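Local coordinates for protein laccase (Botrytis aclada, PDB 3SQR) that probably oxidises phenolic substrates such as hydroquinones with its copper centres while reducing dioxygen to water, serving lignin degradation and the detoxification of lignin-derived products, at residues W330-T333 / E339-N342; K251-T256 / Y324-N329; P418-I423 / A555-T560; G132-D137 / S545-K550. One frame throughout, in Å; residues are numbered along the deposited sequence.

Interaction 1 (W330-T333 / E339-N342); sequences WGTT and EAAN. With NAG (2-acetamido-2-deoxy-beta-D-glucopyranose), chain K.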
# COMPACT_ATOMS: atom_id res chain seq x y z
N TRP A 330 6.65 -3.86 16.12
CA TRP A 330 6.00 -2.57 16.04
C TRP A 330 7.00 -1.48 16.39
O TRP A 330 7.61 -1.54 17.52
CB TRP A 330 4.86 -2.49 17.03
CG TRP A 330 4.14 -1.20 17.07
CD1 TRP A 330 4.51 -0.07 17.76
CD2 TRP A 330 3.03 -0.83 16.29
NE1 TRP A 330 3.68 0.97 17.46
CE2 TRP A 330 2.74 0.53 16.57
CE3 TRP A 330 2.17 -1.54 15.41
CZ2 TRP A 330 1.70 1.20 15.98
CZ3 TRP A 330 1.11 -0.88 14.87
CH2 TRP A 330 0.89 0.49 15.13
N GLY A 331 7.14 -0.50 15.50
CA GLY A 331 7.98 0.69 15.74
C GLY A 331 7.38 1.68 16.73
O GLY A 331 6.66 2.57 16.36
N THR A 332 7.71 1.53 18.01
CA THR A 332 7.08 2.40 19.03
C THR A 332 7.54 3.86 18.89
O THR A 332 6.79 4.78 19.19
CB THR A 332 7.42 1.91 20.44
OG1 THR A 332 8.82 1.69 20.54
CG2 THR A 332 6.68 0.58 20.72
N THR A 333 8.74 4.07 18.37
CA THR A 333 9.18 5.45 18.08
C THR A 333 8.48 6.08 16.87
O THR A 333 8.46 7.30 16.72
CB THR A 333 10.68 5.56 17.88
OG1 THR A 333 11.07 4.71 16.82
CG2 THR A 333 11.47 5.13 19.12
N GLU A 339 -0.74 -2.13 22.49
CA GLU A 339 -0.26 -3.47 22.69
C GLU A 339 0.88 -3.76 21.72
O GLU A 339 0.95 -4.83 21.11
CB GLU A 339 -1.40 -4.43 22.44
CG GLU A 339 -2.61 -4.19 23.33
CD GLU A 339 -2.35 -4.41 24.82
OE1 GLU A 339 -1.36 -5.03 25.17
OE2 GLU A 339 -3.15 -3.91 25.62
N ALA A 340 1.84 -2.83 21.66
CA ALA A 340 2.98 -3.01 20.77
C ALA A 340 3.72 -4.34 20.92
O ALA A 340 4.10 -4.97 19.93
CB ALA A 340 3.96 -1.80 20.91
N ALA A 341 3.96 -4.79 22.16
CA ALA A 341 4.75 -5.97 22.40
C ALA A 341 4.05 -7.23 21.87
O ALA A 341 4.72 -8.26 21.68
CB ALA A 341 5.10 -6.13 23.93
N ASN A 342 2.74 -7.15 21.66
CA ASN A 342 1.92 -8.29 21.19
C ASN A 342 1.70 -8.38 19.70
O ASN A 342 0.90 -9.20 19.24
CB ASN A 342 0.60 -8.35 21.91
CG ASN A 342 0.71 -8.30 23.43
OD1 ASN A 342 0.49 -7.23 24.03
ND2 ASN A 342 1.02 -9.42 24.06
C1 NAG K . 1.12 -9.35 25.50
C2 NAG K . 0.37 -10.46 26.17
C3 NAG K . 0.73 -10.50 27.68
C4 NAG K . 2.25 -10.59 27.77
C5 NAG K . 2.86 -9.36 27.12
C6 NAG K . 4.37 -9.45 27.13
C7 NAG K . -1.70 -10.98 25.00
C8 NAG K . -3.14 -10.65 24.80
N2 NAG K . -1.03 -10.25 25.92
O3 NAG K . 0.10 -11.61 28.27
O4 NAG K . 2.72 -10.59 29.08
O5 NAG K . 2.50 -9.41 25.78
O6 NAG K . 4.80 -8.49 26.21
O7 NAG K . -1.18 -11.89 24.31
O HOH W 1 6.23 -5.47 18.47
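The methyl group of Ala340 overlaps the five-membered-ring end of the Trp330 indole, its CB standing 3.6 Å from Trp330 CD1. The methyl approaches the ring at a slant. Thr332 supplies the second wall, with its CG2 3.6 Å from Ala340 CB, so one alanine methyl sits between an indole and a threonine methyl. Two torsions place these groups. Trp330 carries its ring anti to the backbone N (chi1 178°), while Thr332 with chi1 at 49° places CG2 rather than OG1 opposite its carbonyl carbon, where it meets Ala340. Polar linkage is indirect: a single water accepts from Trp330 N at 2.9 Å and donates to Ala340 O at 2.6 Å, joining the two backbones beside the apolar patch. The indole NE1 is held by Ser335 O, which helps to hold the ring's rotation. Ala340 itself begins a short 3-10 turn, spanned by the bond from Asn342 N to Glu339 O at 3.0 Å, and the chain then reaches the N-glycosylation site, where Asn342 ND2 is joined to C1 of the sugar. The sugar is also hydrogen-bonded to Thr235 OG1. Both segments belong to the connection from strand 323-327 to strand 344-348; Trp330 rests on Thr228 of strand 227-230, and Gly331 pairs through its backbone with His275.

Interaction 2 (K251-T256 / Y324-N329); sequences KKFELT and YWIRGN. With NAG (2-acetamido-2-deoxy-beta-D-glucopyranose), chain C; SO4 (sulfate ion), chain M.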
# COMPACT_ATOMS: atom_id res chain seq x y z
N LYS A 251 -6.55 -15.54 18.88
CA LYS A 251 -5.46 -16.44 18.70
C LYS A 251 -4.37 -15.81 17.88
O LYS A 251 -4.64 -15.07 16.95
CB LYS A 251 -5.91 -17.75 17.99
CG LYS A 251 -6.42 -18.84 18.93
CD LYS A 251 -6.57 -20.23 18.21
CE LYS A 251 -5.21 -20.97 17.94
NZ LYS A 251 -5.49 -22.41 17.67
N LYS A 252 -3.14 -16.15 18.22
CA LYS A 252 -1.99 -15.78 17.46
C LYS A 252 -2.09 -16.35 16.08
O LYS A 252 -2.52 -17.52 15.87
CB LYS A 252 -0.70 -16.29 18.05
CG LYS A 252 -0.27 -15.57 19.35
CD LYS A 252 -0.15 -14.06 19.18
CE LYS A 252 0.50 -13.35 20.37
NZ LYS A 252 0.52 -11.81 20.21
N PHE A 253 -1.71 -15.51 15.12
CA PHE A 253 -1.40 -15.97 13.79
C PHE A 253 -0.45 -17.16 13.89
O PHE A 253 0.46 -17.15 14.70
CB PHE A 253 -0.66 -14.90 13.02
CG PHE A 253 -0.05 -15.39 11.73
CD1 PHE A 253 -0.87 -15.77 10.67
CD2 PHE A 253 1.33 -15.52 11.57
CE1 PHE A 253 -0.36 -16.20 9.47
CE2 PHE A 253 1.88 -15.98 10.35
CZ PHE A 253 1.02 -16.34 9.29
N GLU A 254 -0.69 -18.16 13.09
CA GLU A 254 0.20 -19.32 13.10
C GLU A 254 0.57 -19.69 11.71
O GLU A 254 -0.30 -19.64 10.80
CB GLU A 254 -0.51 -20.50 13.76
CG GLU A 254 0.38 -21.71 14.04
CD GLU A 254 0.55 -22.67 12.88
OE1 GLU A 254 -0.26 -22.61 11.92
OE2 GLU A 254 1.51 -23.49 12.93
N LEU A 255 1.80 -20.14 11.55
CA LEU A 255 2.39 -20.51 10.30
C LEU A 255 3.18 -21.81 10.58
O LEU A 255 3.95 -21.81 11.53
CB LEU A 255 3.39 -19.42 9.85
CG LEU A 255 4.14 -19.71 8.56
CD1 LEU A 255 3.25 -20.16 7.35
CD2 LEU A 255 5.10 -18.57 8.20
N THR A 256 2.90 -22.84 9.82
CA THR A 256 3.58 -24.15 9.97
C THR A 256 4.62 -24.38 8.94
O THR A 256 4.36 -24.24 7.73
CB THR A 256 2.54 -25.23 9.91
OG1 THR A 256 1.69 -25.03 11.01
CG2 THR A 256 3.23 -26.63 10.01
N TYR A 324 8.54 -20.79 17.19
CA TYR A 324 9.36 -19.61 17.18
C TYR A 324 8.42 -18.42 17.10
O TYR A 324 7.32 -18.51 16.46
CB TYR A 324 10.30 -19.60 15.96
CG TYR A 324 11.33 -20.67 16.00
CD1 TYR A 324 11.06 -21.89 15.51
CD2 TYR A 324 12.58 -20.43 16.59
CE1 TYR A 324 12.05 -22.92 15.58
CE2 TYR A 324 13.57 -21.44 16.67
CZ TYR A 324 13.29 -22.66 16.15
OH TYR A 324 14.22 -23.67 16.21
N TRP A 325 8.80 -17.36 17.80
CA TRP A 325 8.03 -16.14 17.69
C TRP A 325 8.20 -15.52 16.31
O TRP A 325 9.33 -15.42 15.77
CB TRP A 325 8.46 -15.11 18.70
CG TRP A 325 7.93 -15.38 20.02
CD1 TRP A 325 8.66 -15.69 21.12
CD2 TRP A 325 6.55 -15.38 20.40
NE1 TRP A 325 7.80 -15.86 22.20
CE2 TRP A 325 6.50 -15.71 21.78
CE3 TRP A 325 5.35 -15.13 19.71
CZ2 TRP A 325 5.27 -15.82 22.50
CZ3 TRP A 325 4.13 -15.24 20.40
CH2 TRP A 325 4.11 -15.58 21.80
N ILE A 326 7.08 -15.04 15.78
CA ILE A 326 7.08 -14.19 14.55
C ILE A 326 6.85 -12.81 15.08
O ILE A 326 5.86 -12.55 15.77
CB ILE A 326 6.06 -14.59 13.47
CG1 ILE A 326 6.24 -16.07 12.98
CG2 ILE A 326 6.11 -13.56 12.26
CD1 ILE A 326 5.02 -16.59 12.17
N ARG A 327 7.80 -11.91 14.83
CA ARG A 327 7.80 -10.61 15.45
C ARG A 327 7.44 -9.54 14.45
O ARG A 327 8.15 -9.38 13.46
CB ARG A 327 9.18 -10.33 16.05
CG ARG A 327 9.45 -11.31 17.20
CD ARG A 327 10.58 -10.94 18.02
NE ARG A 327 10.93 -12.07 18.87
CZ ARG A 327 10.56 -12.23 20.15
NH1 ARG A 327 9.79 -11.35 20.78
NH2 ARG A 327 10.97 -13.32 20.80
N GLY A 328 6.35 -8.84 14.67
CA GLY A 328 6.13 -7.64 13.85
C GLY A 328 7.11 -6.54 14.20
O GLY A 328 7.37 -5.67 13.40
N ASN A 329 7.59 -6.54 15.45
CA ASN A 329 8.41 -5.42 15.96
C ASN A 329 7.81 -4.09 15.59
O ASN A 329 8.43 -3.26 14.91
CB ASN A 329 9.83 -5.51 15.46
CG ASN A 329 10.60 -6.64 16.07
OD1 ASN A 329 10.64 -6.77 17.31
ND2 ASN A 329 11.32 -7.36 15.27
C1 NAG C . -3.22 -14.97 5.47
C2 NAG C . -2.68 -16.36 5.11
C3 NAG C . -3.03 -16.61 3.66
C4 NAG C . -4.52 -16.51 3.40
C5 NAG C . -5.11 -15.22 4.07
C6 NAG C . -6.57 -15.43 4.43
C7 NAG C . -0.56 -17.36 5.69
C8 NAG C . 0.96 -17.34 5.59
N2 NAG C . -1.25 -16.39 5.12
O3 NAG C . -2.54 -17.85 3.21
O4 NAG C . -4.77 -16.46 1.98
O5 NAG C . -4.60 -14.98 5.35
O6 NAG C . -7.18 -14.16 4.67
O7 NAG C . -1.17 -18.26 6.27
S SO4 M . -2.27 -23.03 16.54
O1 SO4 M . -3.29 -23.77 17.27
O2 SO4 M . -2.96 -22.06 15.68
O3 SO4 M . -1.40 -22.30 17.45
O4 SO4 M . -1.49 -23.98 15.73
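Ile326 meets Phe253 and Leu255 across an intervening strand: in this five-stranded mixed sheet of the second cupredoxin domain, strand 344-348 runs between 254-256 and 323-327. The nearest alpha carbons, those of Phe253 and Ile326, are accordingly 8.7 Å apart, and side chains alone bridge the gap. Ile326 does so with its CD1, extended by a chi2 of 166°, which lies 3.7 Å from Phe253 CE2 and 4.0 Å from Leu255 CB. Met230 of strand 227-230 touches both Phe253 and Ile326, continuing this apolar layer. A looser pair formed by the adjoining residues adds to it: Lys252 CE approaches the Trp325 ring obliquely, 4.1 Å from CZ3. Methylene carbon makes that contact, because the ammonium group of Lys252 is bonded to Asn234 OD1 and Thr344 OG1. At the outer margin Lys251 NZ binds a sulfate, probably from the crystallisation liquor, at 2.6 Å from its O1; Arg348 NH2 shares this anion. Phe253 also borders an attached glycan, a sugar of which (NAG) is hydrogen-bonded to Val197 O and Val199 O. Ile326 CD1 and the sugar's acetamido methyl both lie at the Phe253 ring edge, near its plane, with NAG C8 3.8 Å from Phe253 CZ.

Interaction 3 (P418-I423 / A555-T560); sequences PTTLKI and AIFEDT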
# COMPACT_ATOMS: atom_id res chain seq x y z
N PRO A 418 -13.81 14.92 -9.84
CA PRO A 418 -12.47 14.38 -9.84
C PRO A 418 -11.63 14.97 -10.93
O PRO A 418 -12.13 15.43 -11.95
CB PRO A 418 -12.70 12.90 -10.05
CG PRO A 418 -13.95 12.78 -10.72
CD PRO A 418 -14.82 13.90 -10.17
N THR A 419 -10.32 14.95 -10.75
CA THR A 419 -9.38 15.48 -11.71
C THR A 419 -9.62 14.97 -13.10
O THR A 419 -9.46 15.71 -14.06
CB THR A 419 -7.92 15.08 -11.32
OG1 THR A 419 -7.77 15.37 -9.93
CG2 THR A 419 -6.91 15.89 -12.11
N THR A 420 -9.95 13.67 -13.26
CA THR A 420 -10.19 13.12 -14.57
C THR A 420 -11.43 13.73 -15.22
O THR A 420 -11.44 13.89 -16.42
CB THR A 420 -10.28 11.57 -14.55
OG1 THR A 420 -9.04 11.14 -13.96
CG2 THR A 420 -10.24 11.06 -15.98
N LEU A 421 -12.42 14.05 -14.42
CA LEU A 421 -13.63 14.72 -14.99
C LEU A 421 -13.22 16.08 -15.50
O LEU A 421 -13.55 16.47 -16.62
CB LEU A 421 -14.73 14.75 -13.99
CG LEU A 421 -15.99 15.49 -14.48
CD1 LEU A 421 -16.50 14.86 -15.79
CD2 LEU A 421 -17.01 15.43 -13.36
N LYS A 422 -12.41 16.75 -14.72
CA LYS A 422 -11.86 18.04 -15.16
C LYS A 422 -11.07 17.91 -16.45
O LYS A 422 -11.17 18.71 -17.41
CB LYS A 422 -11.07 18.67 -14.01
CG LYS A 422 -11.87 18.92 -12.77
CD LYS A 422 -11.05 19.67 -11.74
CE LYS A 422 -11.70 19.79 -10.43
NZ LYS A 422 -12.89 20.78 -10.48
N ILE A 423 -10.21 16.89 -16.53
CA ILE A 423 -9.51 16.62 -17.73
C ILE A 423 -10.41 16.28 -18.91
O ILE A 423 -10.19 16.79 -19.98
CB ILE A 423 -8.49 15.41 -17.48
CG1 ILE A 423 -7.38 15.97 -16.63
CG2 ILE A 423 -8.05 14.84 -18.79
CD1 ILE A 423 -6.51 14.84 -15.99
N ALA A 555 -18.48 6.36 -20.62
CA ALA A 555 -19.89 6.16 -20.24
C ALA A 555 -19.91 5.64 -18.83
O ALA A 555 -20.63 6.11 -17.99
CB ALA A 555 -20.66 5.15 -21.24
N ILE A 556 -19.02 4.70 -18.53
CA ILE A 556 -19.02 4.11 -17.19
C ILE A 556 -18.72 5.13 -16.10
O ILE A 556 -19.43 5.24 -15.11
CB ILE A 556 -18.06 2.90 -17.16
CG1 ILE A 556 -18.69 1.74 -17.94
CG2 ILE A 556 -17.70 2.53 -15.73
CD1 ILE A 556 -17.64 0.66 -18.32
N PHE A 557 -17.70 5.93 -16.33
CA PHE A 557 -17.28 7.00 -15.43
C PHE A 557 -18.38 8.00 -15.19
O PHE A 557 -18.67 8.38 -14.04
CB PHE A 557 -16.08 7.64 -16.10
CG PHE A 557 -15.49 8.78 -15.37
CD1 PHE A 557 -16.01 10.04 -15.51
CD2 PHE A 557 -14.32 8.60 -14.60
CE1 PHE A 557 -15.42 11.12 -14.84
CE2 PHE A 557 -13.76 9.64 -13.97
CZ PHE A 557 -14.31 10.93 -14.07
N GLU A 558 -18.97 8.42 -16.30
CA GLU A 558 -20.14 9.30 -16.23
C GLU A 558 -21.26 8.74 -15.39
O GLU A 558 -21.86 9.45 -14.56
CB GLU A 558 -20.62 9.59 -17.65
CG GLU A 558 -19.69 10.49 -18.40
CD GLU A 558 -19.95 10.54 -19.92
OE1 GLU A 558 -20.80 9.76 -20.48
OE2 GLU A 558 -19.25 11.34 -20.56
N ASP A 559 -21.53 7.44 -15.59
CA ASP A 559 -22.58 6.81 -14.86
C ASP A 559 -22.26 6.77 -13.37
O ASP A 559 -23.12 7.03 -12.52
CB ASP A 559 -22.85 5.39 -15.33
CG ASP A 559 -23.45 5.30 -16.80
OD1 ASP A 559 -23.79 6.33 -17.45
OD2 ASP A 559 -23.46 4.17 -17.36
N THR A 560 -20.99 6.44 -13.01
CA THR A 560 -20.67 6.46 -11.60
C THR A 560 -20.87 7.84 -10.98
O THR A 560 -21.33 7.98 -9.84
CB THR A 560 -19.20 5.97 -11.37
OG1 THR A 560 -19.05 4.70 -12.06
CG2 THR A 560 -18.85 5.90 -9.86
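Phe557 reaches out of its helix and sets the far end of its ring against the first turn of helix 419-424. Its CG is anti to the backbone N (chi1 179°), which carries the ring away from its own helix axis and brings CE1, CE2 and CZ to the partner. Leu421 meets it at the edge: Leu421 CB lies in the ring plane, 3.8 Å from Phe557 CE1. The leucine branch crosses the ring at a slant, with Leu421 CD1 4.0 Å from Phe557 CE1. Pro418, in the N-cap position, passes the ring in the opposite sense and brings CG to 3.8 Å from Phe557 CZ. Thr420 offers carbon rather than its hydroxyl, CB lying 4.0 Å from Phe557 CE2, since a chi1 of -56° sets OG1 beside the backbone N, from where it bonds to Val142 O. The contact packs two helices in the region of the third cupredoxin domain of a multicopper oxidase, 551-567 being the C-terminal helix and 419-424 a short one that also meets the first domain through Gly141 and Val142. Phe424 adds a T-shaped stack to the Phe557 ring. The backbone takes part as well: Leu421 N stands 3.7 Å from Phe557 CZ, while its N-H bonds weakly to Pro418 O. On its other side the short helix turns Thr419 toward strand 537-542, with OG1 hydrogen-bonded to Gln539 OE1, and the long helix lays Ile556 and Thr560 on Leu153 of strand 152-158.

Interaction 4 (G132-D137 / S545-K550); sequences GSLEYD and SSIAVK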
# COMPACT_ATOMS: atom_id res chain seq x y z
N GLY A 132 -2.95 2.99 -19.54
CA GLY A 132 -4.15 3.00 -20.35
C GLY A 132 -5.45 2.66 -19.66
O GLY A 132 -6.51 2.45 -20.31
N SER A 133 -5.42 2.57 -18.33
CA SER A 133 -6.62 2.31 -17.60
C SER A 133 -6.73 3.23 -16.37
O SER A 133 -7.20 2.83 -15.30
CB SER A 133 -6.71 0.84 -17.21
OG SER A 133 -5.50 0.49 -16.53
N LEU A 134 -6.32 4.48 -16.56
CA LEU A 134 -6.28 5.48 -15.51
C LEU A 134 -7.57 5.50 -14.73
O LEU A 134 -7.60 5.67 -13.50
CB LEU A 134 -6.12 6.87 -16.21
CG LEU A 134 -6.51 8.03 -15.33
CD1 LEU A 134 -5.50 8.27 -14.19
CD2 LEU A 134 -6.60 9.33 -16.26
N GLU A 135 -8.69 5.32 -15.44
CA GLU A 135 -9.99 5.48 -14.87
C GLU A 135 -10.39 4.34 -13.91
O GLU A 135 -11.40 4.38 -13.27
CB GLU A 135 -11.03 5.66 -15.96
CG GLU A 135 -11.31 4.45 -16.74
CD GLU A 135 -10.29 4.08 -17.86
OE1 GLU A 135 -9.22 4.76 -18.06
OE2 GLU A 135 -10.62 3.10 -18.58
N TYR A 136 -9.50 3.36 -13.75
CA TYR A 136 -9.75 2.27 -12.88
C TYR A 136 -8.69 2.21 -11.76
O TYR A 136 -8.64 1.23 -11.01
CB TYR A 136 -9.81 0.97 -13.67
CG TYR A 136 -10.99 0.97 -14.64
CD1 TYR A 136 -12.29 1.21 -14.15
CD2 TYR A 136 -10.80 0.84 -15.99
CE1 TYR A 136 -13.36 1.24 -14.98
CE2 TYR A 136 -11.88 0.84 -16.86
CZ TYR A 136 -13.15 1.08 -16.35
OH TYR A 136 -14.26 1.13 -17.19
N ASP A 137 -7.95 3.30 -11.59
CA ASP A 137 -7.01 3.40 -10.48
C ASP A 137 -7.65 3.47 -9.10
O ASP A 137 -7.02 3.16 -8.08
CB ASP A 137 -6.06 4.57 -10.71
CG ASP A 137 -4.88 4.56 -9.80
OD1 ASP A 137 -4.25 3.46 -9.65
OD2 ASP A 137 -4.53 5.63 -9.27
N SER A 545 -2.92 15.69 -22.52
CA SER A 545 -3.62 15.66 -23.81
C SER A 545 -3.35 14.30 -24.46
O SER A 545 -4.00 13.93 -25.46
CB SER A 545 -3.14 16.81 -24.71
OG SER A 545 -1.77 16.63 -25.04
N SER A 546 -2.41 13.52 -23.88
CA SER A 546 -2.23 12.15 -24.37
C SER A 546 -3.06 11.09 -23.68
O SER A 546 -2.90 9.89 -24.01
CB SER A 546 -0.78 11.72 -24.27
OG SER A 546 0.04 12.54 -25.06
N ILE A 547 -3.94 11.46 -22.76
CA ILE A 547 -4.75 10.46 -22.10
C ILE A 547 -5.77 9.90 -23.11
O ILE A 547 -6.37 10.67 -23.79
CB ILE A 547 -5.50 11.05 -20.86
CG1 ILE A 547 -4.48 11.42 -19.76
CG2 ILE A 547 -6.52 10.10 -20.28
CD1 ILE A 547 -4.98 12.39 -18.69
N ALA A 548 -5.96 8.59 -23.19
CA ALA A 548 -6.95 8.10 -24.13
C ALA A 548 -7.92 7.23 -23.36
O ALA A 548 -7.52 6.36 -22.58
CB ALA A 548 -6.28 7.38 -25.23
N VAL A 549 -9.21 7.52 -23.50
CA VAL A 549 -10.21 6.70 -22.82
C VAL A 549 -11.19 6.27 -23.92
O VAL A 549 -11.46 7.00 -24.93
CB VAL A 549 -10.87 7.39 -21.54
CG1 VAL A 549 -11.75 6.39 -20.72
CG2 VAL A 549 -9.78 7.97 -20.59
N LYS A 550 -11.62 5.03 -23.74
CA LYS A 550 -12.57 4.37 -24.60
C LYS A 550 -13.92 5.02 -24.28
O LYS A 550 -14.18 5.40 -23.14
CB LYS A 550 -12.56 2.86 -24.31
CG LYS A 550 -11.20 2.19 -24.44
CD LYS A 550 -11.28 0.72 -24.01
CE LYS A 550 -9.88 0.07 -24.06
NZ LYS A 550 -10.00 -1.42 -23.96
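Leu134 meets Ile547, and Glu135 meets Val549, in two small side-chain pairs between a loop of the first domain and the link leading to the C-terminal helix. The closer-packed part lies on the Leu134 and Glu135 side, where both residues are buried. Leu134 CD2 comes within 4.1 Å of Ile547 CG2, the two chains crossing at a slant, and the same leucine also touches Thr420, Ser521 and Trp522. Glu135 and Val549 approach from opposite directions, with Val549 CG1 4.0 Å from Glu135 CD. A chi1 of 71° puts Glu135 CG between the backbone N and the carbonyl carbon, and over one face of the Tyr136 ring, 3.6 Å above its plane and toward the rim; a bend at chi2 (-79°) then turns the carboxylate back to the valine. The 3-10 turn is closed by Tyr136 N to Ser133 O at 2.8 Å and Asp137 N to Leu134 O at 3.1 Å. The other strip is looser: Gly132, Ala548 and Lys550 are exposed, and their sides of the interface are covered only thinly. Behind the turn, Asp137 uses OD2 to bond His468 ND1, and its backbone O to bond His124 ND1, so this loop helps to orient a copper ligand and a probable second one. The Val549 methyls offer the Glu135 carboxylate no polar partner, and Glu135 OE2 lies close to Asp553 OD2, while Asp553 OD1 is hydrogen-bonded to Tyr136 OH; two like charges this close would probably raise the proton affinity of one carboxylate.

How the interactions relate
From the N terminus, segment 132-137 opens interaction 4 in the first domain. Interaction 2 then runs from 251-256 to 324-329, closing a loop inside the second domain, and interaction 1 follows directly with the short loop from 330-333 to 339-342. These two are in series, and both nest within the long loop that interaction 4 closes at 545-550. Interaction 3 opens at 418-423 and closes at 555-560, so it crosses interaction 4. Interactions 1 and 2 touch, as do 3 and 4; the two pairs lie on opposite sides of the chain's centre. The first pair lies wholly in the second domain, joining strand 254-256 to strand 323-327 and the loop that follows; the second joins the first-domain loop, helix 419-424 and the C-terminal helix.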